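Local coordinates for protein arylalkylamine N-Acetyltransferase 2 (Aedes aegypti, PDB 4FD5) that probably transfers acyl groups from coenzyme A thioesters to arylalkylamines such as dopamine and serotonin, as a GNAT-fold N-acetyltransferase, at residues 23-26 and 27-31; 31-35 and 36-40. All coordinates share one frame; numbering follows the deposited sequence.

Contact 1 of 2, residues 23-26 and 27-31; sequences IEHL and RQTFF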
loop_
_atom_site.group_PDB
_atom_site.type_symbol
_atom_site.label_atom_id
_atom_site.label_comp_id
_atom_site.label_asym_id
_atom_site.label_seq_id
_atom_site.Cartn_x
_atom_site.Cartn_y
_atom_site.Cartn_z
ATOM N N ILE A 23 -6.654 -8.896 8.698
ATOM C CA ILE A 23 -6.867 -9.411 7.368
ATOM C C ILE A 23 -8.363 -9.439 7.041
ATOM O O ILE A 23 -8.766 -9.099 5.932
ATOM C CB ILE A 23 -6.173 -10.768 7.184
ATOM C CG1 ILE A 23 -4.656 -10.545 7.179
ATOM C CG2 ILE A 23 -6.647 -11.424 5.884
ATOM C CD1 ILE A 23 -3.828 -11.794 7.311
ATOM N N GLU A 24 -9.188 -9.785 8.034
ATOM C CA GLU A 24 -10.631 -9.725 7.857
ATOM C C GLU A 24 -11.071 -8.289 7.529
ATOM O O GLU A 24 -11.863 -8.087 6.603
ATOM C CB GLU A 24 -11.357 -10.266 9.092
ATOM C CG GLU A 24 -12.877 -10.284 8.978
ATOM C CD GLU A 24 -13.416 -11.178 7.860
ATOM O OE1 GLU A 24 -12.690 -12.048 7.334
ATOM O OE2 GLU A 24 -14.600 -10.995 7.502
ATOM N N HIS A 25 -10.527 -7.301 8.246
ATOM C CA HIS A 25 -10.849 -5.894 7.948
ATOM C C HIS A 25 -10.555 -5.656 6.473
ATOM O O HIS A 25 -11.394 -5.096 5.747
ATOM C CB HIS A 25 -10.064 -4.928 8.853
ATOM C CG HIS A 25 -9.919 -3.527 8.305
ATOM N ND1 HIS A 25 -10.853 -2.530 8.518
ATOM C CD2 HIS A 25 -8.932 -2.956 7.570
ATOM C CE1 HIS A 25 -10.448 -1.410 7.929
ATOM N NE2 HIS A 25 -9.288 -1.643 7.350
ATOM N N LEU A 26 -9.397 -6.128 6.009
ATOM C CA LEU A 26 -9.027 -5.864 4.617
ATOM C C LEU A 26 -10.034 -6.548 3.683
ATOM O O LEU A 26 -10.555 -5.921 2.744
ATOM C CB LEU A 26 -7.571 -6.272 4.332
ATOM C CG LEU A 26 -6.531 -5.462 5.128
ATOM C CD1 LEU A 26 -5.109 -6.001 4.959
ATOM C CD2 LEU A 26 -6.581 -3.970 4.753
ATOM N N ARG A 27 -10.373 -7.803 3.985
ATOM C CA ARG A 27 -11.287 -8.536 3.121
ATOM C C ARG A 27 -12.577 -7.777 3.005
ATOM O O ARG A 27 -13.208 -7.776 1.950
ATOM C CB ARG A 27 -11.620 -9.903 3.702
ATOM C CG ARG A 27 -10.517 -10.898 3.608
ATOM C CD ARG A 27 -11.055 -12.299 3.906
ATOM N NE ARG A 27 -9.956 -13.231 4.103
ATOM C CZ ARG A 27 -9.483 -13.587 5.296
ATOM N NH1 ARG A 27 -10.027 -13.104 6.412
ATOM N NH2 ARG A 27 -8.468 -14.439 5.377
ATOM N N GLN A 28 -12.976 -7.139 4.098
ATOM C CA GLN A 28 -14.316 -6.594 4.143
ATOM C C GLN A 28 -14.323 -5.192 3.599
ATOM O O GLN A 28 -15.337 -4.743 3.058
ATOM C CB GLN A 28 -14.879 -6.604 5.563
ATOM C CG GLN A 28 -15.198 -7.990 6.095
ATOM C CD GLN A 28 -16.339 -8.660 5.350
ATOM O OE1 GLN A 28 -17.238 -7.992 4.824
ATOM N NE2 GLN A 28 -16.307 -9.985 5.297
ATOM N N THR A 29 -13.198 -4.490 3.720
ATOM C CA THR A 29 -13.297 -3.053 3.494
ATOM C C THR A 29 -12.375 -2.541 2.414
ATOM O O THR A 29 -12.613 -1.465 1.851
ATOM C CB THR A 29 -13.063 -2.217 4.786
ATOM O OG1 THR A 29 -11.691 -2.304 5.178
ATOM C CG2 THR A 29 -13.937 -2.692 5.920
ATOM N N PHE A 30 -11.331 -3.306 2.117
ATOM C CA PHE A 30 -10.242 -2.759 1.332
ATOM C C PHE A 30 -9.991 -3.444 0.001
ATOM O O PHE A 30 -9.969 -2.792 -1.027
ATOM C CB PHE A 30 -8.943 -2.732 2.138
ATOM C CG PHE A 30 -7.790 -2.161 1.374
ATOM C CD1 PHE A 30 -7.622 -0.782 1.280
ATOM C CD2 PHE A 30 -6.887 -2.990 0.727
ATOM C CE1 PHE A 30 -6.573 -0.245 0.571
ATOM C CE2 PHE A 30 -5.827 -2.456 0.016
ATOM C CZ PHE A 30 -5.670 -1.076 -0.068
ATOM N N PHE A 31 -9.774 -4.756 0.035
ATOM C CA PHE A 31 -9.221 -5.466 -1.114
ATOM C C PHE A 31 -10.051 -5.262 -2.386
ATOM O O PHE A 31 -9.503 -4.956 -3.434
ATOM C CB PHE A 31 -9.117 -6.964 -0.816
ATOM C CG PHE A 31 -7.967 -7.353 0.095
ATOM C CD1 PHE A 31 -6.746 -6.696 0.042
ATOM C CD2 PHE A 31 -8.118 -8.412 0.982
ATOM C CE1 PHE A 31 -5.692 -7.082 0.862
ATOM C CE2 PHE A 31 -7.061 -8.813 1.804
ATOM C CZ PHE A 31 -5.855 -8.137 1.753
#

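Contact 2 of 2, residues 31-35 and 36-40; sequences FADEP and LNKAV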
loop_
_atom_site.group_PDB
_atom_site.type_symbol
_atom_site.label_atom_id
_atom_site.label_comp_id
_atom_site.label_asym_id
_atom_site.label_seq_id
_atom_site.Cartn_x
_atom_site.Cartn_y
_atom_site.Cartn_z
ATOM N N PHE A 31 -9.774 -4.756 0.035
ATOM C CA PHE A 31 -9.221 -5.466 -1.114
ATOM C C PHE A 31 -10.051 -5.262 -2.386
ATOM O O PHE A 31 -9.503 -4.956 -3.434
ATOM C CB PHE A 31 -9.117 -6.964 -0.816
ATOM C CG PHE A 31 -7.967 -7.353 0.095
ATOM C CD1 PHE A 31 -6.746 -6.696 0.042
ATOM C CD2 PHE A 31 -8.118 -8.412 0.982
ATOM C CE1 PHE A 31 -5.692 -7.082 0.862
ATOM C CE2 PHE A 31 -7.061 -8.813 1.804
ATOM C CZ PHE A 31 -5.855 -8.137 1.753
ATOM N N ALA A 32 -11.367 -5.434 -2.293
ATOM C CA ALA A 32 -12.224 -5.349 -3.479
ATOM C C ALA A 32 -12.438 -3.911 -3.969
ATOM O O ALA A 32 -12.852 -3.698 -5.104
ATOM C CB ALA A 32 -13.565 -6.018 -3.214
ATOM N N ASP A 33 -12.144 -2.941 -3.108
ATOM C CA ASP A 33 -12.387 -1.522 -3.384
ATOM C C ASP A 33 -11.147 -0.799 -3.934
ATOM O O ASP A 33 -11.240 0.289 -4.496
ATOM C CB ASP A 33 -12.831 -0.862 -2.078
ATOM C CG ASP A 33 -13.618 0.410 -2.291
ATOM O OD1 ASP A 33 -14.354 0.510 -3.295
ATOM O OD2 ASP A 33 -13.512 1.302 -1.424
ATOM N N GLU A 34 -9.976 -1.393 -3.742
ATOM C CA GLU A 34 -8.720 -0.808 -4.194
ATOM C C GLU A 34 -8.791 -0.607 -5.720
ATOM O O GLU A 34 -9.264 -1.484 -6.442
ATOM C CB GLU A 34 -7.573 -1.755 -3.789
ATOM C CG GLU A 34 -6.183 -1.159 -3.799
ATOM C CD GLU A 34 -5.526 -1.247 -5.158
ATOM O OE1 GLU A 34 -6.034 -1.999 -6.007
ATOM O OE2 GLU A 34 -4.497 -0.579 -5.365
ATOM N N PRO A 35 -8.369 0.570 -6.216
ATOM C CA PRO A 35 -8.595 0.904 -7.634
ATOM C C PRO A 35 -8.174 -0.168 -8.652
ATOM O O PRO A 35 -8.967 -0.493 -9.543
ATOM C CB PRO A 35 -7.761 2.178 -7.832
ATOM C CG PRO A 35 -7.700 2.795 -6.477
ATOM C CD PRO A 35 -7.664 1.649 -5.498
ATOM N N LEU A 36 -6.954 -0.685 -8.543
ATOM C CA LEU A 36 -6.474 -1.693 -9.503
ATOM C C LEU A 36 -7.160 -3.048 -9.328
ATOM O O LEU A 36 -7.568 -3.677 -10.308
ATOM C CB LEU A 36 -4.957 -1.856 -9.440
ATOM C CG LEU A 36 -4.145 -0.573 -9.643
ATOM C CD1 LEU A 36 -2.672 -0.917 -9.707
ATOM C CD2 LEU A 36 -4.598 0.174 -10.898
ATOM N N ASN A 37 -7.277 -3.500 -8.084
ATOM C CA ASN A 37 -7.992 -4.735 -7.798
ATOM C C ASN A 37 -9.381 -4.694 -8.402
ATOM O O ASN A 37 -9.833 -5.657 -9.014
ATOM C CB ASN A 37 -8.106 -4.948 -6.290
ATOM C CG ASN A 37 -6.774 -5.205 -5.632
ATOM O OD1 ASN A 37 -5.754 -5.354 -6.298
ATOM N ND2 ASN A 37 -6.777 -5.271 -4.306
ATOM N N LYS A 38 -10.061 -3.566 -8.232
ATOM C CA LYS A 38 -11.418 -3.437 -8.740
ATOM C C LYS A 38 -11.427 -3.420 -10.273
ATOM O O LYS A 38 -12.280 -4.050 -10.902
ATOM C CB LYS A 38 -12.089 -2.179 -8.183
ATOM C CG LYS A 38 -13.564 -2.072 -8.542
ATOM C CD LYS A 38 -14.163 -0.756 -8.104
ATOM C CE LYS A 38 -14.259 -0.662 -6.602
ATOM N NZ LYS A 38 -15.141 0.471 -6.191
ATOM N N ALA A 39 -10.484 -2.693 -10.862
ATOM C CA ALA A 39 -10.392 -2.608 -12.323
ATOM C C ALA A 39 -10.295 -3.973 -13.015
ATOM O O ALA A 39 -10.852 -4.166 -14.098
ATOM C CB ALA A 39 -9.220 -1.717 -12.733
ATOM N N VAL A 40 -9.583 -4.918 -12.412
ATOM C CA VAL A 40 -9.412 -6.228 -13.045
ATOM C C VAL A 40 -10.200 -7.349 -12.370
ATOM O O VAL A 40 -9.915 -8.539 -12.576
ATOM C CB VAL A 40 -7.930 -6.605 -13.194
ATOM C CG1 VAL A 40 -7.231 -5.628 -14.147
ATOM C CG2 VAL A 40 -7.249 -6.646 -11.836
#

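Contact 1 of 2, residues 23-26 and 27-31
Glu24 reaches two residues of the next helical turn at once, one with each carboxylate oxygen. Glu24 OE1 forms a salt bridge with Arg27 NH1 at 3.0 Å, the two side chains crossing at about a right angle with their planar groups turned 44° apart. Glu24 OE2 receives Gln28 NE2, also at 3.0 Å, from a side chain lying alongside and pointing the same way. The bend at chi2 of Glu24 (62°) brings the carboxylate round to both partners. Arg27 runs extended from CG to NE, and Ile23 CG2 sits over one face of its guanidinium, 3.6 Å from Arg27 CZ; Glu53 provides a second carboxylate at NH2. Thr29 OG1 lies over the His25 ring, 3.1 Å from His25 CE1, and hydrogen-bonds His25 O from above the carbonyl plane. At the helix end, Leu26 O accepts three amides, Phe30 N at 2.8 Å, Phe31 N at 3.1 Å and, more steeply above its carbonyl plane, Thr29 N, while Leu26 CB makes a CH-pi contact over the Phe31 ring, 3.8 Å from its centroid. The C-terminal part of helix 19-29 packs through Leu26 against strands 75-85 and 129-138, where Ser137 bonds His25 NE2; just past it, Phe31 packs against helix 50-60.

Contact 2 of 2, residues 31-35 and 36-40
The backbone turns from helical angles at Asp33 to an extended Glu34 (psi 134°) and then enters helix 35-39, whose first turns are closed by Lys38 N to Glu34 O at 2.9 Å and Ala39 N to Pro35 O at 3.0 Å. Glu34 is the N-cap: its side chain, bent at chi2 (-87°), folds back so that Glu34 OE1 accepts Asn37 N at 2.8 Å in a nearly straight bond, met close to the C-O axis. The Glu34 and Asn37 side chains cross at about a right angle. Asn37 in turn extends its amide back to the preceding loop, where Asn37 ND2 donates to Phe31 O at 2.9 Å with the acceptor lying in the amide plane. Farther out, Lys38 and Asp33 run side by side, and the bend at chi3 of the lysine carries Lys38 NZ to Asp33 OD1, a 3.0 Å salt bridge. The aliphatic part of Lys38 passes Ala32 O, with Lys38 CB 3.5 Å from that oxygen. Glu34 OE2 is held by Thr172, so each carboxylate oxygen has a partner. The acidic cap probably gains from the positive end of the helix dipole, while the bonds of Asn37, from N to Glu34 OE1 and from ND2 to Phe31 O, tie the loop to the helix start.

Contacts 1 and 2 meet at Phe31, whose ring belongs to the packing of contact 1 while its carbonyl oxygen serves contact 2. Contact 1 is the C-terminal part and exit of helix 19-29; contact 2 spans the linking loop and the whole of the short helix 35-39. Both are partly buried. In contact 1 a largely buried side facing the central sheet, Leu26 with His25, is set against a more exposed charged side. Contact 2 relies more on polar bonds between side chain and backbone, with an exposed acid joined to lysine at its margin, and its buried Leu36 and Asn37 pack on helix 103-116, Asn37 also on helix 50-60.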